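Local coordinates for cell wall surface anchor family protein (Streptococcus pneumoniae, PDB 4OQ1) that probably anchors the pneumococcal pilus to the cell wall, as an ancillary pilin containing CnaB-type domains, at residues 69-74 with 123-127; 175-179 with 218-222; 182-188 with 195-201. The protein carries 3 engineered substitutions. One frame throughout, in Å; residues are numbered along the deposited sequence.

Interaction 1: 69-74 with 123-127; sequences IVRDLH and AEFLF
A histidine-carboxylate hydrogen bond, rather than any backbone pairing, ties His74, next to helix 66-73, to Glu124 on strand 120-129. His74 ND1 donates to Glu124 OE1 over 2.7 Å with an N-H...O angle of 161°. The acceptor oxygen lies close to the plane of the imidazole and receives the proton on its syn lone pair, the side of OE2, while the ring and carboxylate planes are turned 52° apart. Glu124 is extended beyond CG, and that stretched chain carries its carboxylate outward from the strand to the ring edge. On the histidine, CG stands anti to the backbone N, a setting of the first torsion that swings the imidazole toward Glu124.

The same OE1 takes a second bond from a water at 2.8 Å, and that water also donates to Val70 O at 2.7 Å, so one carboxylate oxygen ties the strand to both the imidazole and a carbonyl of the helix. Arg111 gives His74 O a hydrogen bond and forms a long, weak ion pair with Glu124 OE2; its positive charge would be expected to stabilise the carboxylate.

Helix 66-73 lies across strand 120-129 of the N-terminal mixed sheet, with segment axes 8.5 Å apart at their closest and their directions 139° from parallel. Ile69 and Val70 face the strand: CG1 of Val70 approaches Glu124 O, and its CG2 lies against Phe125 CA and reaches Leu126 CG at 3.9 Å. Ile69 and Leu126 cross at about a right angle, with Ile69 CD1 3.8 Å from Leu126 CD1, and Ile69 CG2 also meets both methyls of the leucine. Tyr109, on strand 106-110, borders this patch by touching Leu126 and Leu73.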
ATOM      1  N   ILE A  69      17.063 -11.905 -36.857  1.00 19.88           N
ATOM      2  CA  ILE A  69      17.462 -10.475 -36.837  1.00 20.19           C
ATOM      3  C   ILE A  69      17.266  -9.881 -35.437  1.00 19.23           C
ATOM      4  O   ILE A  69      18.212  -9.326 -34.793  1.00 23.71           O
ATOM      5  CB  ILE A  69      16.732  -9.662 -37.912  1.00 18.41           C
ATOM      6  CG1 ILE A  69      17.184 -10.012 -39.333  1.00 20.83           C
ATOM      7  CG2 ILE A  69      16.957  -8.109 -37.721  1.00 17.34           C
ATOM      8  CD1 ILE A  69      16.202  -9.440 -40.340  1.00 23.72           C
ATOM      9  N   VAL A  70      16.061 -10.071 -34.916  1.00 19.04           N
ATOM     10  CA  VAL A  70      15.713  -9.584 -33.633  1.00 19.72           C
ATOM     11  C   VAL A  70      16.614 -10.178 -32.570  1.00 20.06           C
ATOM     12  O   VAL A  70      17.101  -9.455 -31.742  1.00 19.79           O
ATOM     13  CB  VAL A  70      14.234  -9.817 -33.303  1.00 17.94           C
ATOM     14  CG1 VAL A  70      13.909  -9.618 -31.806  1.00 18.42           C
ATOM     15  CG2 VAL A  70      13.356  -8.973 -34.251  1.00 18.92           C
ATOM     16  N   ARG A  71      16.826 -11.513 -32.611  1.00 19.81           N
ATOM     17  CA  ARG A  71      17.903 -12.073 -31.782  1.00 24.67           C
ATOM     18  C   ARG A  71      19.285 -11.494 -31.978  1.00 21.05           C
ATOM     19  O   ARG A  71      20.062 -11.346 -31.012  1.00 21.44           O
ATOM     20  CB  ARG A  71      17.976 -13.601 -32.043  1.00 28.10           C
ATOM     21  CG  ARG A  71      19.025 -14.312 -31.186  1.00 38.50           C
ATOM     22  CD  ARG A  71      19.382 -15.659 -31.766  1.00 42.81           C
ATOM     23  NE  ARG A  71      18.170 -16.365 -32.147  1.00 50.80           N
ATOM     24  CZ  ARG A  71      18.159 -17.445 -32.916  1.00 64.53           C
ATOM     25  NH1 ARG A  71      19.310 -17.949 -33.378  1.00 64.02           N
ATOM     26  NH2 ARG A  71      16.988 -18.024 -33.212  1.00 68.32           N
ATOM     27  N   ASP A  72      19.671 -11.217 -33.193  1.00 20.84           N
ATOM     28  CA  ASP A  72      21.033 -10.768 -33.421  1.00 23.41           C
ATOM     29  C   ASP A  72      21.230  -9.299 -33.033  1.00 24.66           C
ATOM     30  O   ASP A  72      22.334  -8.876 -32.697  1.00 24.61           O
ATOM     31  CB  ASP A  72      21.527 -10.986 -34.848  1.00 26.64           C
ATOM     32  CG  ASP A  72      21.656 -12.510 -35.209  1.00 36.15           C
ATOM     33  OD1 ASP A  72      21.748 -13.369 -34.299  1.00 36.66           O
ATOM     34  OD2 ASP A  72      21.636 -12.804 -36.397  1.00 36.30           O
ATOM     35  N   LEU A  73      20.158  -8.530 -33.028  1.00 21.04           N
ATOM     36  CA  LEU A  73      20.286  -7.196 -32.487  1.00 19.69           C
ATOM     37  C   LEU A  73      20.000  -6.982 -30.981  1.00 19.64           C
ATOM     38  O   LEU A  73      20.191  -5.884 -30.484  1.00 20.53           O
ATOM     39  CB  LEU A  73      19.371  -6.307 -33.292  1.00 21.04           C
ATOM     40  CG  LEU A  73      19.704  -6.262 -34.760  1.00 21.22           C
ATOM     41  CD1 LEU A  73      18.564  -5.526 -35.421  1.00 21.31           C
ATOM     42  CD2 LEU A  73      21.034  -5.649 -35.020  1.00 26.74           C
ATOM     43  N   HIS A  74      19.555  -8.018 -30.238  1.00 21.24           N
ATOM     44  CA  HIS A  74      19.081  -7.946 -28.880  1.00 20.66           C
ATOM     45  C   HIS A  74      20.117  -7.295 -27.881  1.00 20.63           C
ATOM     46  O   HIS A  74      19.793  -6.395 -27.105  1.00 22.87           O
ATOM     47  CB  HIS A  74      18.698  -9.368 -28.395  1.00 24.01           C
ATOM     48  CG  HIS A  74      18.277  -9.403 -26.955  1.00 28.28           C
ATOM     49  ND1 HIS A  74      17.328  -8.550 -26.424  1.00 28.43           N
ATOM     50  CD2 HIS A  74      18.762 -10.128 -25.903  1.00 31.79           C
ATOM     51  CE1 HIS A  74      17.219  -8.762 -25.121  1.00 33.91           C
ATOM     52  NE2 HIS A  74      18.090  -9.704 -24.777  1.00 34.48           N
ATOM     53  N   ALA A 123      10.323  -3.053 -26.077  1.00 18.33           N
ATOM     54  CA  ALA A 123       9.788  -3.984 -27.015  1.00 15.37           C
ATOM     55  C   ALA A 123      10.708  -4.070 -28.270  1.00 15.93           C
ATOM     56  O   ALA A 123      10.925  -3.105 -28.952  1.00 18.24           O
ATOM     57  CB  ALA A 123       8.394  -3.557 -27.406  1.00 14.54           C
ATOM     58  N   GLU A 124      11.160  -5.255 -28.580  1.00 15.20           N
ATOM     59  CA  GLU A 124      12.019  -5.488 -29.667  1.00 15.59           C
ATOM     60  C   GLU A 124      11.370  -6.265 -30.742  1.00 18.25           C
ATOM     61  O   GLU A 124      11.094  -7.463 -30.532  1.00 13.42           O
ATOM     62  CB  GLU A 124      13.204  -6.219 -29.193  1.00 17.34           C
ATOM     63  CG  GLU A 124      13.993  -5.321 -28.196  1.00 18.21           C
ATOM     64  CD  GLU A 124      15.208  -6.041 -27.545  1.00 22.88           C
ATOM     65  OE1 GLU A 124      15.549  -7.160 -27.947  1.00 25.51           O
ATOM     66  OE2 GLU A 124      15.802  -5.429 -26.633  1.00 26.53           O
ATOM     67  N   PHE A 125      11.144  -5.597 -31.882  1.00 15.99           N
ATOM     68  CA  PHE A 125      10.521  -6.291 -32.992  1.00 16.60           C
ATOM     69  C   PHE A 125      10.852  -5.615 -34.310  1.00 17.25           C
ATOM     70  O   PHE A 125      11.366  -4.454 -34.352  1.00 14.82           O
ATOM     71  CB  PHE A 125       8.999  -6.379 -32.802  1.00 17.32           C
ATOM     72  CG  PHE A 125       8.325  -5.049 -32.626  1.00 16.92           C
ATOM     73  CD1 PHE A 125       8.298  -4.365 -31.411  1.00 15.23           C
ATOM     74  CD2 PHE A 125       7.715  -4.444 -33.707  1.00 17.24           C
ATOM     75  CE1 PHE A 125       7.707  -3.128 -31.330  1.00 18.57           C
ATOM     76  CE2 PHE A 125       7.107  -3.229 -33.604  1.00 17.95           C
ATOM     77  CZ  PHE A 125       7.060  -2.586 -32.410  1.00 17.76           C
ATOM     78  N   LEU A 126      10.428  -6.257 -35.389  1.00 16.76           N
ATOM     79  CA  LEU A 126      10.545  -5.627 -36.676  1.00 14.34           C
ATOM     80  C   LEU A 126       9.150  -5.470 -37.179  1.00 16.85           C
ATOM     81  O   LEU A 126       8.280  -6.251 -36.833  1.00 17.84           O
ATOM     82  CB  LEU A 126      11.242  -6.568 -37.682  1.00 16.42           C
ATOM     83  CG  LEU A 126      12.670  -7.048 -37.547  1.00 17.29           C
ATOM     84  CD1 LEU A 126      13.121  -7.742 -38.812  1.00 18.68           C
ATOM     85  CD2 LEU A 126      13.537  -5.875 -37.283  1.00 17.02           C
ATOM     86  N   PHE A 127       8.973  -4.457 -37.975  1.00 15.65           N
ATOM     87  CA  PHE A 127       7.801  -4.385 -38.831  1.00 16.21           C
ATOM     88  C   PHE A 127       8.138  -3.983 -40.293  1.00 17.00           C
ATOM     89  O   PHE A 127       9.047  -3.216 -40.533  1.00 19.31           O
ATOM     90  CB  PHE A 127       6.721  -3.485 -38.187  1.00 15.29           C
ATOM     91  CG  PHE A 127       7.042  -2.028 -38.092  1.00 15.92           C
ATOM     92  CD1 PHE A 127       6.687  -1.147 -39.114  1.00 16.31           C
ATOM     93  CD2 PHE A 127       7.774  -1.550 -37.027  1.00 15.69           C
ATOM     94  CE1 PHE A 127       6.914   0.218 -39.021  1.00 16.46           C
ATOM     95  CE2 PHE A 127       8.081  -0.189 -36.938  1.00 16.98           C
ATOM     96  CZ  PHE A 127       7.680   0.688 -37.936  1.00 18.39           C
TER
HETATM   97  O   HOH W   1      16.360  -7.079 -30.654  1.00 16.89           O

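Interaction 2: 175-179 with 218-222; sequences RDVSA and YRFKE. Engineered in segment 175-179: Ala179 (natural residue Glu).
The turn of the beta hairpin formed by strands 167-174 and 177-185, in the prealbumin-like domain, is clasped here by an arginine from strand 216-224, which pairs with strand 167-174. Segment axes of the two strands in contact are 94° apart, and side chains bridge the gap. Arg219 presents the NH1/NH2 end of its guanidinium to Asp176, a poorly ordered residue, which makes the details of all its bonds less certain. Both nitrogens bond to the backbone carbonyl, Asp176 O, NH1 at 3.0 Å and NH2 at 3.1 Å; this oxygen lies in the guanidinium plane, yet both donors stand above the same face of the carbonyl plane. NH2 also forms a salt bridge with Asp176 OD1 at 3.1 Å, met nearly along its C-O axis; the carboxylate and guanidinium planes lie 67° apart. A bend at chi3 (-77°) turns the arginine's end toward the hairpin. Beside it, Lys221 NZ donates to a water at 2.7 Å, whose link to Ser178 OG is doubtful.

Arg219 NE forms a salt bridge with Asp237, and Lys221 NZ one with Asp235. With acids at both NE and NH2, the guanidinium is probably fixed in rotation and its positive charge well compensated.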
ATOM      1  N   ARG A 175      19.481   7.821   4.695  1.00 37.80           N
ATOM      2  CA  ARG A 175      20.280   8.096   5.906  1.00 46.45           C
ATOM      3  C   ARG A 175      19.413   7.959   7.163  1.00 43.78           C
ATOM      4  O   ARG A 175      19.298   8.934   7.906  1.00 39.54           O
ATOM      5  CB  ARG A 175      20.848   9.532   5.858  1.00 52.04           C
ATOM      6  CG  ARG A 175      21.432   9.981   4.515  1.00 55.17           C
ATOM      7  CD  ARG A 175      22.399   8.974   3.885  1.00 58.81           C
ATOM      8  NE  ARG A 175      23.433   9.665   3.092  1.00 65.43           N
ATOM      9  CZ  ARG A 175      24.108   9.152   2.058  1.00 69.46           C
ATOM     10  NH1 ARG A 175      23.892   7.910   1.622  1.00 68.95           N
ATOM     11  NH2 ARG A 175      25.008   9.908   1.431  1.00 72.02           N
ATOM     12  N   ASP A 176      18.707   6.823   7.293  1.00 47.04           N
ATOM     13  CA  ASP A 176      17.835   6.472   8.441  1.00 53.35           C
ATOM     14  C   ASP A 176      16.441   7.136   8.578  1.00 49.43           C
ATOM     15  O   ASP A 176      15.612   6.716   9.405  1.00 45.95           O
ATOM     16  CB  ASP A 176      18.598   6.657   9.767  1.00 65.19           C
ATOM     17  CG  ASP A 176      18.062   5.769  10.904  1.00 75.65           C
ATOM     18  OD1 ASP A 176      16.991   5.126  10.774  1.00 82.07           O
ATOM     19  OD2 ASP A 176      18.730   5.721  11.962  1.00 92.81           O
ATOM     20  N   VAL A 177      16.170   8.180   7.797  1.00 40.22           N
ATOM     21  CA  VAL A 177      14.962   8.965   7.990  1.00 34.81           C
ATOM     22  C   VAL A 177      13.965   8.455   6.965  1.00 26.48           C
ATOM     23  O   VAL A 177      14.371   8.173   5.856  1.00 29.86           O
ATOM     24  CB  VAL A 177      15.296  10.413   7.679  1.00 30.83           C
ATOM     25  CG1 VAL A 177      14.045  11.240   7.403  1.00 32.79           C
ATOM     26  CG2 VAL A 177      16.238  10.992   8.725  1.00 34.18           C
ATOM     27  N   SER A 178      12.714   8.388   7.320  1.00 28.25           N
ATOM     28  CA  SER A 178      11.610   8.132   6.373  1.00 27.39           C
ATOM     29  C   SER A 178      11.506   9.285   5.358  1.00 28.84           C
ATOM     30  O   SER A 178      10.993  10.416   5.630  1.00 28.17           O
ATOM     31  CB  SER A 178      10.293   7.913   7.127  1.00 31.70           C
ATOM     32  OG  SER A 178      10.392   6.699   7.902  1.00 36.55           O
ATOM     33  N   ALA A 179      12.089   9.057   4.208  1.00 27.59           N
ATOM     34  CA  ALA A 179      12.244  10.170   3.272  1.00 26.61           C
ATOM     35  C   ALA A 179      10.973  10.529   2.458  1.00 25.93           C
ATOM     36  O   ALA A 179      10.747  11.664   2.078  1.00 25.81           O
ATOM     37  CB  ALA A 179      13.391   9.860   2.333  1.00 24.71           C
ATOM     38  N   TYR A 218      13.998   0.712   2.418  1.00 19.89           N
ATOM     39  CA  TYR A 218      12.556   0.945   2.628  1.00 18.35           C
ATOM     40  C   TYR A 218      12.185   0.556   4.074  1.00 17.62           C
ATOM     41  O   TYR A 218      12.904  -0.160   4.728  1.00 17.07           O
ATOM     42  CB  TYR A 218      11.672   0.136   1.608  1.00 18.67           C
ATOM     43  CG  TYR A 218      11.871   0.616   0.203  1.00 18.40           C
ATOM     44  CD1 TYR A 218      12.858   0.029  -0.588  1.00 20.07           C
ATOM     45  CD2 TYR A 218      11.162   1.693  -0.301  1.00 19.61           C
ATOM     46  CE1 TYR A 218      13.095   0.477  -1.852  1.00 20.37           C
ATOM     47  CE2 TYR A 218      11.414   2.205  -1.574  1.00 21.65           C
ATOM     48  CZ  TYR A 218      12.378   1.566  -2.369  1.00 20.96           C
ATOM     49  OH  TYR A 218      12.595   2.008  -3.680  1.00 20.96           O
ATOM     50  N   ARG A 219      10.977   0.972   4.461  1.00 18.73           N
ATOM     51  CA  ARG A 219      10.414   0.679   5.778  1.00 18.69           C
ATOM     52  C   ARG A 219       8.895   0.495   5.615  1.00 18.64           C
ATOM     53  O   ARG A 219       8.223   1.342   4.994  1.00 17.89           O
ATOM     54  CB  ARG A 219      10.727   1.877   6.573  1.00 23.70           C
ATOM     55  CG  ARG A 219      10.349   1.926   7.999  1.00 28.48           C
ATOM     56  CD  ARG A 219      11.159   3.132   8.525  1.00 28.83           C
ATOM     57  NE  ARG A 219      12.585   2.926   8.778  1.00 26.07           N
ATOM     58  CZ  ARG A 219      13.421   3.924   9.102  1.00 28.62           C
ATOM     59  NH1 ARG A 219      13.015   5.163   9.094  1.00 31.38           N
ATOM     60  NH2 ARG A 219      14.692   3.723   9.336  1.00 33.19           N
ATOM     61  N   PHE A 220       8.398  -0.633   6.150  1.00 18.09           N
ATOM     62  CA  PHE A 220       6.984  -0.870   6.259  1.00 19.50           C
ATOM     63  C   PHE A 220       6.522  -0.459   7.694  1.00 20.70           C
ATOM     64  O   PHE A 220       7.042  -0.988   8.670  1.00 19.75           O
ATOM     65  CB  PHE A 220       6.657  -2.335   5.998  1.00 19.49           C
ATOM     66  CG  PHE A 220       6.674  -2.735   4.600  1.00 18.97           C
ATOM     67  CD1 PHE A 220       5.496  -2.831   3.883  1.00 19.83           C
ATOM     68  CD2 PHE A 220       7.848  -3.212   4.003  1.00 22.12           C
ATOM     69  CE1 PHE A 220       5.506  -3.267   2.563  1.00 22.86           C
ATOM     70  CE2 PHE A 220       7.840  -3.674   2.688  1.00 21.36           C
ATOM     71  CZ  PHE A 220       6.675  -3.683   1.976  1.00 20.48           C
ATOM     72  N   LYS A 221       5.619   0.530   7.795  1.00 16.21           N
ATOM     73  CA  LYS A 221       5.126   1.007   9.055  1.00 19.48           C
ATOM     74  C   LYS A 221       3.767   0.536   9.354  1.00 16.05           C
ATOM     75  O   LYS A 221       2.870   0.691   8.541  1.00 16.73           O
ATOM     76  CB  LYS A 221       5.116   2.546   9.095  1.00 21.62           C
ATOM     77  CG  LYS A 221       6.336   3.202   8.541  1.00 28.86           C
ATOM     78  CD  LYS A 221       6.179   4.716   8.601  1.00 30.84           C
ATOM     79  CE  LYS A 221       6.135   5.297   9.996  1.00 29.54           C
ATOM     80  NZ  LYS A 221       7.496   5.158  10.574  1.00 28.48           N
ATOM     81  N   GLU A 222       3.589  -0.082  10.523  1.00 19.51           N
ATOM     82  CA  GLU A 222       2.287  -0.725  10.850  1.00 17.93           C
ATOM     83  C   GLU A 222       1.258   0.281  11.393  1.00 18.34           C
ATOM     84  O   GLU A 222       0.968   0.311  12.593  1.00 21.25           O
ATOM     85  CB  GLU A 222       2.478  -1.870  11.834  1.00 17.37           C
ATOM     86  CG  GLU A 222       1.235  -2.669  12.035  1.00 21.45           C
ATOM     87  CD  GLU A 222       1.474  -4.002  12.765  1.00 19.72           C
ATOM     88  OE1 GLU A 222       2.619  -4.381  12.982  1.00 17.65           O
ATOM     89  OE2 GLU A 222       0.458  -4.601  13.177  1.00 21.38           O
TER
HETATM   90  O   HOH W   2       9.885   6.252  10.228  1.00 38.87           O

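Interaction 3: 182-188 with 195-201; sequences VPLIGEY and QVGRTLY
Leu184 and Leu200 meet at the apolar centre, their side chains crossing at about a right angle with Leu184 CD1 4.1 Å from Leu200 CD1. Leu200 also packs against one face of the Tyr188 ring, where its CB lies 4.1 Å from Tyr188 CZ; Glu187 CG, on the other side of a cis peptide bond, sits over the centre of the opposite face, so both faces of the ring are met, with Leu200 CG offset toward the rim. Ile208 of strand 207-211 borders the group, touching both Tyr188 and Leu200.

Within the prealbumin-like domain, the chain leaves strand 177-185 and comes back alongside it through a single antiparallel bridge, in which Leu184 and Gln195 form a hydrogen-bonded pair. Leu184 N donates to Gln195 O at 3.0 Å, and Gln195 N returns a bond to Leu184 O with an N-H...O angle of 166°. Next to this bridge, Pro183 CB touches Val196 CG2.

Farther out, Tyr188 OH accepts the backbone N-H of Tyr201 at 3.1 Å, nearly straight at 167°. Arg198 bends at chi3 (59°) and closes on Gly186 O with two nitrogens, NH1 at 2.7 Å in the carbonyl plane and NH2 at 3.0 Å, tilted from that plane. A water extends the polar edge, donating to Leu184 O and Gln195 OE1.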
ATOM      1  N   VAL A 182       5.977   6.213  -0.667  1.00 21.93           N
ATOM      2  CA  VAL A 182       6.301   5.654  -1.940  1.00 19.69           C
ATOM      3  C   VAL A 182       5.079   5.617  -2.784  1.00 18.82           C
ATOM      4  O   VAL A 182       4.073   5.127  -2.358  1.00 19.21           O
ATOM      5  CB  VAL A 182       6.827   4.199  -1.792  1.00 20.31           C
ATOM      6  CG1 VAL A 182       7.054   3.576  -3.135  1.00 21.27           C
ATOM      7  CG2 VAL A 182       8.166   4.207  -1.013  1.00 17.35           C
ATOM      8  N   PRO A 183       5.170   6.119  -4.020  1.00 17.96           N
ATOM      9  CA  PRO A 183       4.011   5.995  -4.930  1.00 16.77           C
ATOM     10  C   PRO A 183       3.722   4.630  -5.466  1.00 15.46           C
ATOM     11  O   PRO A 183       4.667   3.989  -5.925  1.00 19.76           O
ATOM     12  CB  PRO A 183       4.401   6.911  -6.047  1.00 19.47           C
ATOM     13  CG  PRO A 183       5.874   6.919  -6.064  1.00 20.73           C
ATOM     14  CD  PRO A 183       6.308   6.785  -4.670  1.00 20.34           C
ATOM     15  N   LEU A 184       2.449   4.280  -5.613  1.00 18.37           N
ATOM     16  CA  LEU A 184       2.032   2.918  -5.975  1.00 17.28           C
ATOM     17  C   LEU A 184       0.828   2.929  -6.852  1.00 23.73           C
ATOM     18  O   LEU A 184       0.004   3.866  -6.782  1.00 24.49           O
ATOM     19  CB  LEU A 184       1.668   2.139  -4.734  1.00 18.80           C
ATOM     20  CG  LEU A 184       2.810   1.939  -3.730  1.00 20.48           C
ATOM     21  CD1 LEU A 184       2.291   1.319  -2.434  1.00 22.55           C
ATOM     22  CD2 LEU A 184       3.950   1.071  -4.250  1.00 19.44           C
ATOM     23  N   ILE A 185       0.686   1.864  -7.639  1.00 22.34           N
ATOM     24  CA  ILE A 185      -0.481   1.707  -8.515  1.00 26.45           C
ATOM     25  C   ILE A 185      -0.812   0.258  -8.422  1.00 28.17           C
ATOM     26  O   ILE A 185       0.045  -0.563  -8.186  1.00 32.90           O
ATOM     27  CB  ILE A 185      -0.218   2.060 -10.022  1.00 34.95           C
ATOM     28  CG1 ILE A 185       0.951   1.253 -10.600  1.00 35.08           C
ATOM     29  CG2 ILE A 185      -0.010   3.553 -10.225  1.00 41.94           C
ATOM     30  CD1 ILE A 185       1.095   1.332 -12.112  1.00 41.37           C
ATOM     31  N   GLY A 186      -2.080  -0.058  -8.541  1.00 31.27           N
ATOM     32  CA  GLY A 186      -2.479  -1.407  -8.578  1.00 33.77           C
ATOM     33  C   GLY A 186      -2.271  -1.930  -7.196  1.00 34.54           C
ATOM     34  O   GLY A 186      -2.313  -1.174  -6.217  1.00 34.82           O
ATOM     35  N   GLU A 187      -1.958  -3.212  -7.125  1.00 30.87           N
ATOM     36  CA  GLU A 187      -1.935  -3.909  -5.897  1.00 30.36           C
ATOM     37  C   GLU A 187      -0.875  -4.982  -6.030  1.00 33.12           C
ATOM     38  O   GLU A 187      -1.194  -6.143  -6.343  1.00 30.22           O
ATOM     39  CB  GLU A 187      -3.305  -4.552  -5.695  1.00 38.41           C
ATOM     40  CG  GLU A 187      -3.562  -5.360  -4.447  1.00 41.30           C
ATOM     41  CD  GLU A 187      -4.998  -5.946  -4.464  1.00 55.49           C
ATOM     42  OE1 GLU A 187      -5.372  -6.687  -5.408  1.00 52.95           O
ATOM     43  OE2 GLU A 187      -5.764  -5.668  -3.524  1.00 56.69           O
ATOM     44  N   TYR A 188       0.381  -4.665  -5.779  1.00 28.90           N
ATOM     45  CA  TYR A 188       0.914  -3.333  -5.532  1.00 26.86           C
ATOM     46  C   TYR A 188       2.217  -3.241  -6.314  1.00 23.48           C
ATOM     47  O   TYR A 188       2.991  -4.152  -6.219  1.00 25.46           O
ATOM     48  CB  TYR A 188       1.256  -3.211  -4.056  1.00 24.48           C
ATOM     49  CG  TYR A 188       0.107  -3.327  -3.086  1.00 25.95           C
ATOM     50  CD1 TYR A 188      -0.833  -2.266  -2.909  1.00 25.56           C
ATOM     51  CD2 TYR A 188      -0.077  -4.492  -2.340  1.00 28.97           C
ATOM     52  CE1 TYR A 188      -1.878  -2.369  -1.987  1.00 23.86           C
ATOM     53  CE2 TYR A 188      -1.133  -4.608  -1.415  1.00 31.97           C
ATOM     54  CZ  TYR A 188      -2.011  -3.545  -1.215  1.00 28.54           C
ATOM     55  OH  TYR A 188      -3.004  -3.686  -0.281  1.00 26.92           O
ATOM     56  N   GLN A 195       0.101   6.974  -6.642  1.00 31.83           N
ATOM     57  CA  GLN A 195      -0.601   7.592  -5.510  1.00 30.53           C
ATOM     58  C   GLN A 195       0.256   7.309  -4.278  1.00 30.29           C
ATOM     59  O   GLN A 195       0.741   6.194  -4.042  1.00 23.12           O
ATOM     60  CB  GLN A 195      -2.017   7.040  -5.385  1.00 34.16           C
ATOM     61  CG  GLN A 195      -2.967   7.571  -6.459  1.00 43.14           C
ATOM     62  CD  GLN A 195      -2.448   7.362  -7.888  1.00 51.72           C
ATOM     63  OE1 GLN A 195      -2.398   6.214  -8.384  1.00 57.57           O
ATOM     64  NE2 GLN A 195      -2.039   8.467  -8.565  1.00 55.89           N
ATOM     65  N   VAL A 196       0.467   8.347  -3.508  1.00 25.90           N
ATOM     66  CA  VAL A 196       1.398   8.337  -2.345  1.00 27.64           C
ATOM     67  C   VAL A 196       0.635   8.093  -1.008  1.00 29.32           C
ATOM     68  O   VAL A 196       1.199   7.727   0.008  1.00 33.15           O
ATOM     69  CB  VAL A 196       2.143   9.672  -2.358  1.00 30.23           C
ATOM     70  CG1 VAL A 196       2.772   9.983  -1.073  1.00 35.60           C
ATOM     71  CG2 VAL A 196       3.220   9.670  -3.457  1.00 30.44           C
ATOM     72  N   GLY A 197      -0.674   8.143  -1.047  1.00 27.48           N
ATOM     73  CA  GLY A 197      -1.414   8.138   0.188  1.00 36.49           C
ATOM     74  C   GLY A 197      -1.961   6.816   0.683  1.00 39.94           C
ATOM     75  O   GLY A 197      -2.890   6.850   1.476  1.00 50.64           O
ATOM     76  N   ARG A 198      -1.442   5.664   0.263  1.00 33.44           N
ATOM     77  CA  ARG A 198      -2.243   4.457   0.417  1.00 30.90           C
ATOM     78  C   ARG A 198      -1.757   3.607   1.609  1.00 30.05           C
ATOM     79  O   ARG A 198      -0.556   3.534   1.918  1.00 26.10           O
ATOM     80  CB  ARG A 198      -2.277   3.613  -0.862  1.00 29.66           C
ATOM     81  CG  ARG A 198      -2.837   4.331  -2.072  1.00 32.62           C
ATOM     82  CD  ARG A 198      -2.673   3.556  -3.348  1.00 28.19           C
ATOM     83  NE  ARG A 198      -3.335   2.245  -3.260  1.00 30.99           N
ATOM     84  CZ  ARG A 198      -3.164   1.228  -4.121  1.00 30.27           C
ATOM     85  NH1 ARG A 198      -2.353   1.339  -5.183  1.00 28.41           N
ATOM     86  NH2 ARG A 198      -3.786   0.084  -3.905  1.00 31.89           N
ATOM     87  N   THR A 199      -2.723   2.982   2.267  1.00 23.87           N
ATOM     88  CA  THR A 199      -2.456   1.951   3.220  1.00 22.03           C
ATOM     89  C   THR A 199      -2.517   0.668   2.501  1.00 20.80           C
ATOM     90  O   THR A 199      -3.446   0.434   1.711  1.00 21.78           O
ATOM     91  CB  THR A 199      -3.429   2.008   4.392  1.00 20.29           C
ATOM     92  OG1 THR A 199      -3.264   3.307   4.999  1.00 24.15           O
ATOM     93  CG2 THR A 199      -3.109   0.996   5.420  1.00 21.49           C
ATOM     94  N   LEU A 200      -1.526  -0.173   2.764  1.00 19.64           N
ATOM     95  CA  LEU A 200      -1.428  -1.527   2.131  1.00 19.66           C
ATOM     96  C   LEU A 200      -1.923  -2.532   3.160  1.00 20.77           C
ATOM     97  O   LEU A 200      -1.494  -2.515   4.297  1.00 19.85           O
ATOM     98  CB  LEU A 200       0.080  -1.801   1.845  1.00 21.14           C
ATOM     99  CG  LEU A 200       0.981  -0.968   0.942  1.00 23.90           C
ATOM    100  CD1 LEU A 200       1.305   0.440   1.426  1.00 28.06           C
ATOM    101  CD2 LEU A 200       2.325  -1.589   0.656  1.00 27.85           C
ATOM    102  N   TYR A 201      -2.756  -3.532   2.782  1.00 18.83           N
ATOM    103  CA  TYR A 201      -3.324  -4.424   3.737  1.00 19.13           C
ATOM    104  C   TYR A 201      -2.948  -5.863   3.422  1.00 18.11           C
ATOM    105  O   TYR A 201      -3.029  -6.276   2.276  1.00 19.88           O
ATOM    106  CB  TYR A 201      -4.940  -4.365   3.694  1.00 22.42           C
ATOM    107  CG  TYR A 201      -5.462  -3.048   4.192  1.00 21.85           C
ATOM    108  CD1 TYR A 201      -5.679  -2.029   3.311  1.00 23.50           C
ATOM    109  CD2 TYR A 201      -5.644  -2.814   5.537  1.00 25.11           C
ATOM    110  CE1 TYR A 201      -6.099  -0.779   3.743  1.00 24.84           C
ATOM    111  CE2 TYR A 201      -6.028  -1.551   6.027  1.00 24.13           C
ATOM    112  CZ  TYR A 201      -6.332  -0.558   5.136  1.00 26.54           C
ATOM    113  OH  TYR A 201      -6.684   0.718   5.576  1.00 25.61           O
TER
HETATM  114  O   HOH W   3       2.679   5.108  -0.393  1.00 41.14           O
HETATM  115  O   HOH W   4      -3.057   3.982  -6.824  1.00 43.39           O

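In the fold
From the N terminus, interaction 1 comes first: it closes a loop of 48 residues, just over half of them strand, and lays helix 66-73 on the N-terminal mixed sheet. The chain then enters the prealbumin-like domain, where interaction 2 joins the hairpin turn before strand 177-185 to strand 216-224. Interaction 3 is nested inside that loop; it starts farther along strand 177-185 and closes over only six residues. Both reach the same antiparallel sheet, and they touch where Tyr218 meets Val182 and Phe220 meets Leu200, with centres about 15 Å apart. Interaction 1 stands in series with them, its nearest atoms about 17 Å from interaction 3.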